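Probable WRKY transcription factor 52 (Arabidopsis thaliana, PDB 4C6S) acts as a transcription factor that binds W-box DNA and, paired with RPS4, as an immune receptor for bacterial effectors, this chain being its TIR domain. Local coordinates at residues A[96-101]-A[120-125]; A[19-24]-A[61-66]. One frame throughout, in Å; residues are numbered along the deposited sequence.

How the interactions relate
Both contacts belong to the TIR domain and to its one parallel sheet, with strands in the order 35-39, 8-12, 59-65, 92-98, 119-121. Interaction 2 comes first along the chain: it sets helix 20-30 on strand 59-65, near the middle of the domain. Interaction 1 follows and joins strand 92-98 to the edge strand 119-121, about 13 Å from the centre of the chain. The two centres lie about 10 Å apart. Strands 59-65 and 92-98 are neighbours, and Val96 probably hydrogen-bonds through its N to Met62 and through its O to Leu64. The rings of Phe20 and Tyr98 also stack. Core and sheet edge are thus linked directly, and helix 128-143 packs against side chains of both.

Interaction 1. Residues A[96-101]-A[120-125]; sequences VLYGDS and HQSRKE. With NA (sodium ion), chain G; SO4 (sulfate ion), chain F; SO4 (sulfate ion), chain E.
Edge strand 119-121 of the TIR sheet pairs in parallel with strand 92-98, and Leu97 is held through both its N and its O. Its N donates to His120 O at 2.8 Å. Its O accepts from Ser122 N at 2.9 Å. Leu97 and Gln121 run side by side, with Leu97 CD1 4.1 Å from Gln121 CG. This is the beta-alpha-beta unit that crosses through helix 104-113, and Leu97 packs on Trp107, Leu108 and Leu111 of that helix. Beyond the paired strands the side chain of Ser122 takes over. Its OG sits beside its own backbone N (chi1 -67°), turned toward segment 96-101, where it accepts a nearly straight bond from Gly99 N at 3.0 Å. Tyr98 passes obliquely by this hydroxyl, and its OH is hydrogen-bonded to Asp128. On the outer side His120 binds a sodium ion through ND1 at 2.7 Å, in the ring plane, and Glu134 is a further ligand. His120 NE2 is hydrogen-bonded to Asp138, which probably fixes the ring's rotation. O1 of one sulfate binds the sodium and accepts from Gln121 N, and its O4 accepts from Arg123 NE at 2.8 Å. Arg123 NH1 reaches a second sulfate, also held by Lys124 N. Both sulfates probably come from the crystallisation liquor.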
loop_
_atom_site.group_PDB
_atom_site.type_symbol
_atom_site.label_atom_id
_atom_site.label_comp_id
_atom_site.label_asym_id
_atom_site.label_seq_id
_atom_site.Cartn_x
_atom_site.Cartn_y
_atom_site.Cartn_z
ATOM N N VAL A 96 0.502 9.193 -12.389
ATOM C CA VAL A 96 -0.060 9.121 -11.044
ATOM C C VAL A 96 0.767 10.007 -10.137
ATOM O O VAL A 96 1.977 9.776 -9.964
ATOM C CB VAL A 96 -0.021 7.676 -10.502
ATOM C CG1 VAL A 96 -0.633 7.608 -9.104
ATOM C CG2 VAL A 96 -0.771 6.711 -11.449
ATOM N N LEU A 97 0.128 11.036 -9.569
ATOM C CA LEU A 97 0.819 11.930 -8.644
ATOM C C LEU A 97 0.627 11.344 -7.261
ATOM O O LEU A 97 -0.434 11.513 -6.653
ATOM C CB LEU A 97 0.250 13.350 -8.703
ATOM C CG LEU A 97 0.355 14.024 -10.058
ATOM C CD1 LEU A 97 -0.230 15.443 -10.014
ATOM C CD2 LEU A 97 1.820 14.100 -10.469
ATOM N N TYR A 98 1.641 10.632 -6.777
ATOM C CA TYR A 98 1.499 9.888 -5.530
ATOM C C TYR A 98 2.276 10.542 -4.394
ATOM O O TYR A 98 3.465 10.848 -4.535
ATOM C CB TYR A 98 1.956 8.429 -5.703
ATOM C CG TYR A 98 1.785 7.665 -4.413
ATOM C CD1 TYR A 98 0.521 7.268 -3.990
ATOM C CD2 TYR A 98 2.865 7.397 -3.588
ATOM C CE1 TYR A 98 0.342 6.611 -2.776
ATOM C CE2 TYR A 98 2.696 6.735 -2.383
ATOM C CZ TYR A 98 1.432 6.338 -1.992
ATOM O OH TYR A 98 1.264 5.696 -0.799
ATOM N N GLY A 99 1.620 10.753 -3.254
ATOM C CA GLY A 99 2.321 11.263 -2.091
ATOM C C GLY A 99 1.357 11.879 -1.100
ATOM O O GLY A 99 0.256 12.278 -1.487
ATOM N N ASP A 100 1.773 11.971 0.160
ATOM C CA ASP A 100 0.907 12.487 1.227
ATOM C C ASP A 100 1.012 13.994 1.421
ATOM O O ASP A 100 0.420 14.547 2.349
ATOM C CB ASP A 100 1.192 11.784 2.565
ATOM C CG ASP A 100 2.611 12.009 3.070
ATOM O OD1 ASP A 100 3.369 12.796 2.470
ATOM O OD2 ASP A 100 2.969 11.399 4.101
ATOM N N SER A 101 1.782 14.645 0.563
ATOM C CA SER A 101 2.020 16.078 0.676
ATOM C C SER A 101 2.370 16.608 -0.703
ATOM O O SER A 101 3.469 17.132 -0.926
ATOM C CB SER A 101 3.145 16.338 1.670
ATOM O OG SER A 101 3.132 17.681 2.118
ATOM N N HIS A 120 -3.980 10.660 -12.359
ATOM C CA HIS A 120 -4.604 10.241 -11.106
ATOM C C HIS A 120 -3.772 10.857 -9.987
ATOM O O HIS A 120 -2.566 11.042 -10.149
ATOM C CB HIS A 120 -4.588 8.712 -11.002
ATOM C CG HIS A 120 -5.419 8.039 -12.048
ATOM N ND1 HIS A 120 -6.738 7.706 -11.841
ATOM C CD2 HIS A 120 -5.126 7.661 -13.316
ATOM C CE1 HIS A 120 -7.227 7.149 -12.939
ATOM N NE2 HIS A 120 -6.271 7.114 -13.849
ATOM N N GLN A 121 -4.402 11.199 -8.863
ATOM C CA GLN A 121 -3.669 11.848 -7.768
ATOM C C GLN A 121 -4.067 11.323 -6.396
ATOM O O GLN A 121 -5.242 11.033 -6.142
ATOM C CB GLN A 121 -3.945 13.365 -7.746
ATOM C CG GLN A 121 -3.961 14.071 -9.077
ATOM C CD GLN A 121 -4.580 15.454 -8.957
ATOM O OE1 GLN A 121 -4.417 16.132 -7.939
ATOM N NE2 GLN A 121 -5.322 15.863 -9.983
ATOM N N SER A 122 -3.092 11.238 -5.495
ATOM C CA SER A 122 -3.395 11.075 -4.073
ATOM C C SER A 122 -4.307 12.209 -3.611
ATOM O O SER A 122 -4.173 13.357 -4.067
ATOM C CB SER A 122 -2.107 11.130 -3.247
ATOM O OG SER A 122 -1.275 10.013 -3.502
ATOM N N ARG A 123 -5.221 11.881 -2.701
ATOM C CA ARG A 123 -6.165 12.840 -2.134
ATOM C C ARG A 123 -6.190 12.712 -0.625
ATOM O O ARG A 123 -6.005 11.624 -0.074
ATOM C CB ARG A 123 -7.581 12.582 -2.658
ATOM C CG ARG A 123 -7.748 12.746 -4.154
ATOM C CD ARG A 123 -7.703 14.193 -4.535
ATOM N NE ARG A 123 -7.930 14.384 -5.961
ATOM C CZ ARG A 123 -7.993 15.574 -6.545
ATOM N NH1 ARG A 123 -7.846 16.676 -5.819
ATOM N NH2 ARG A 123 -8.204 15.664 -7.850
ATOM N N LYS A 124 -6.446 13.839 0.035
ATOM C CA LYS A 124 -6.572 13.902 1.487
ATOM C C LYS A 124 -7.580 12.891 2.020
ATOM O O LYS A 124 -8.741 12.873 1.601
ATOM C CB LYS A 124 -6.991 15.319 1.895
ATOM C CG LYS A 124 -6.936 15.608 3.386
ATOM C CD LYS A 124 -7.821 16.807 3.737
ATOM C CE LYS A 124 -7.795 17.874 2.640
ATOM N NZ LYS A 124 -9.001 18.754 2.700
ATOM N N GLU A 125 -7.119 12.047 2.941
ATOM C CA GLU A 125 -7.942 11.009 3.555
ATOM C C GLU A 125 -8.773 10.204 2.551
ATOM O O GLU A 125 -9.902 9.814 2.844
ATOM C CB GLU A 125 -8.813 11.606 4.664
ATOM C CG GLU A 125 -7.983 12.210 5.789
ATOM C CD GLU A 125 -8.795 13.100 6.707
ATOM O OE1 GLU A 125 -9.825 12.630 7.231
ATOM O OE2 GLU A 125 -8.400 14.270 6.898
HETATM NA NA NA G . -8.074 8.515 -9.614
HETATM S S SO4 F . -8.221 12.053 -9.019
HETATM O O1 SO4 F . -7.197 11.009 -9.003
HETATM O O2 SO4 F . -9.353 11.622 -9.836
HETATM O O3 SO4 F . -7.643 13.263 -9.597
HETATM O O4 SO4 F . -8.685 12.308 -7.656
HETATM S S SO4 E . -7.305 17.090 -1.648
HETATM O O1 SO4 E . -8.545 16.326 -1.554
HETATM O O2 SO4 E . -7.211 17.661 -2.992
HETATM O O3 SO4 E . -6.150 16.237 -1.380
HETATM O O4 SO4 E . -7.324 18.157 -0.646
#

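Interaction 2. Residues A[19-24]-A[61-66]; sequences SFVSHL and VMVLPG
The ring of Phe20 meets Val63 obliquely, with Phe20 CE2 4.2 Å from Val63 CG1. Beyond the two segments the same ring stacks with Tyr98 and touches Leu131, Val132 and Ile135 of helix 128-143. The other flat group, the ring of His23, lies on the far side of the helix. Ser22 OG sits over the centre of one of its faces, 4.1 Å above the plane. His23 also stacks with His23 of the second subunit.

Toward the strand, Val63 receives three side chains of helix 20-30. Its CG1, anti to the backbone N (chi1 175°), meets Phe20 and also Val21 CG2 at 4.2 Å. Its other branch, CG2, lies 4.1 Å from Leu24 CD2. Leu24 and Val63 point at each other's segments and overlap along their flanks. The same Leu24 CD2 reaches Val61 CG1 at 4.3 Å. The helix thus lies over one face of the central TIR sheet. Its short segment runs nearly antiparallel to the strand, at 161°, with the axes 11.1 Å apart.

At the start of the helix Ser22 OG donates to Ser19 O at 2.8 Å, in the carbonyl plane and on a lone pair. Ser22 OG is also hydrogen-bonded to Ser129 N of the second subunit. The side-chain hydrogen bonds of Ser22 therefore lie on the dimer side of the helix, while its grip on the strand comes from apolar contacts, with no hydrogen bond between the two segments.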
loop_
_atom_site.group_PDB
_atom_site.type_symbol
_atom_site.label_atom_id
_atom_site.label_comp_id
_atom_site.label_asym_id
_atom_site.label_seq_id
_atom_site.Cartn_x
_atom_site.Cartn_y
_atom_site.Cartn_z
ATOM N N SER A 19 6.021 -0.735 -1.765
ATOM C CA SER A 19 4.824 -0.356 -1.028
ATOM C C SER A 19 3.692 -0.113 -2.018
ATOM O O SER A 19 3.192 -1.063 -2.591
ATOM C CB SER A 19 5.095 0.832 -0.094
ATOM O OG SER A 19 5.622 1.924 -0.827
ATOM N N PHE A 20 3.310 1.137 -2.260
ATOM C CA PHE A 20 2.191 1.451 -3.163
ATOM C C PHE A 20 2.227 0.732 -4.518
ATOM O O PHE A 20 1.221 0.173 -4.958
ATOM C CB PHE A 20 2.137 2.968 -3.412
ATOM C CG PHE A 20 1.073 3.382 -4.387
ATOM C CD1 PHE A 20 -0.272 3.409 -4.005
ATOM C CD2 PHE A 20 1.410 3.751 -5.683
ATOM C CE1 PHE A 20 -1.260 3.819 -4.918
ATOM C CE2 PHE A 20 0.430 4.158 -6.606
ATOM C CZ PHE A 20 -0.910 4.180 -6.213
ATOM N N VAL A 21 3.372 0.759 -5.189
ATOM C CA VAL A 21 3.467 0.170 -6.523
ATOM C C VAL A 21 3.222 -1.339 -6.493
ATOM O O VAL A 21 2.673 -1.916 -7.445
ATOM C CB VAL A 21 4.814 0.524 -7.171
ATOM C CG1 VAL A 21 5.081 -0.305 -8.426
ATOM C CG2 VAL A 21 4.844 2.042 -7.498
ATOM N N SER A 22 3.598 -1.990 -5.395
ATOM C CA SER A 22 3.433 -3.446 -5.346
ATOM C C SER A 22 1.930 -3.764 -5.319
ATOM O O SER A 22 1.485 -4.764 -5.887
ATOM C CB SER A 22 4.168 -4.073 -4.155
ATOM O OG SER A 22 3.501 -3.832 -2.929
ATOM N N HIS A 23 1.153 -2.901 -4.679
ATOM C CA HIS A 23 -0.290 -3.111 -4.637
ATOM C C HIS A 23 -0.895 -2.838 -5.995
ATOM O O HIS A 23 -1.830 -3.530 -6.409
ATOM C CB HIS A 23 -0.958 -2.223 -3.580
ATOM C CG HIS A 23 -0.431 -2.442 -2.202
ATOM N ND1 HIS A 23 -0.686 -3.581 -1.474
ATOM C CD2 HIS A 23 0.344 -1.655 -1.410
ATOM C CE1 HIS A 23 -0.098 -3.491 -0.292
ATOM N NE2 HIS A 23 0.525 -2.321 -0.231
ATOM N N LEU A 24 -0.379 -1.818 -6.678
ATOM C CA LEU A 24 -0.865 -1.469 -8.015
ATOM C C LEU A 24 -0.579 -2.602 -8.994
ATOM O O LEU A 24 -1.454 -3.003 -9.761
ATOM C CB LEU A 24 -0.222 -0.160 -8.510
ATOM C CG LEU A 24 -0.608 0.297 -9.930
ATOM C CD1 LEU A 24 -2.127 0.473 -10.075
ATOM C CD2 LEU A 24 0.105 1.604 -10.268
ATOM N N VAL A 61 2.405 3.421 -17.200
ATOM C CA VAL A 61 1.887 4.107 -16.015
ATOM C C VAL A 61 3.069 4.676 -15.243
ATOM O O VAL A 61 3.858 3.917 -14.672
ATOM C CB VAL A 61 1.137 3.147 -15.102
ATOM C CG1 VAL A 61 0.682 3.877 -13.824
ATOM C CG2 VAL A 61 -0.049 2.536 -15.823
ATOM N N MET A 62 3.204 6.002 -15.234
ATOM C CA MET A 62 4.302 6.650 -14.525
ATOM C C MET A 62 3.823 7.043 -13.142
ATOM O O MET A 62 2.939 7.889 -13.011
ATOM C CB MET A 62 4.762 7.897 -15.278
ATOM C CG MET A 62 5.319 7.560 -16.662
ATOM S SD MET A 62 5.961 8.970 -17.590
ATOM C CE MET A 62 7.067 9.653 -16.412
ATOM N N VAL A 63 4.369 6.401 -12.114
ATOM C CA VAL A 63 4.031 6.761 -10.742
ATOM C C VAL A 63 5.071 7.743 -10.270
ATOM O O VAL A 63 6.258 7.415 -10.157
ATOM C CB VAL A 63 4.009 5.544 -9.825
ATOM C CG1 VAL A 63 3.763 5.994 -8.388
ATOM C CG2 VAL A 63 2.926 4.579 -10.285
ATOM N N LEU A 64 4.633 8.974 -10.032
ATOM C CA LEU A 64 5.551 10.086 -9.847
ATOM C C LEU A 64 5.650 10.428 -8.379
ATOM O O LEU A 64 4.668 10.274 -7.641
ATOM C CB LEU A 64 5.055 11.301 -10.634
ATOM C CG LEU A 64 5.015 11.041 -12.144
ATOM C CD1 LEU A 64 4.065 11.994 -12.849
ATOM C CD2 LEU A 64 6.414 11.146 -12.739
ATOM N N PRO A 65 6.844 10.864 -7.937
ATOM C CA PRO A 65 7.040 11.266 -6.537
ATOM C C PRO A 65 6.464 12.658 -6.315
ATOM O O PRO A 65 7.167 13.668 -6.387
ATOM C CB PRO A 65 8.560 11.267 -6.383
ATOM C CG PRO A 65 9.078 11.586 -7.762
ATOM C CD PRO A 65 8.090 10.968 -8.730
ATOM N N GLY A 66 5.167 12.696 -6.038
ATOM C CA GLY A 66 4.434 13.946 -6.036
ATOM C C GLY A 66 4.790 14.915 -4.937
ATOM O O GLY A 66 4.450 16.098 -5.031
#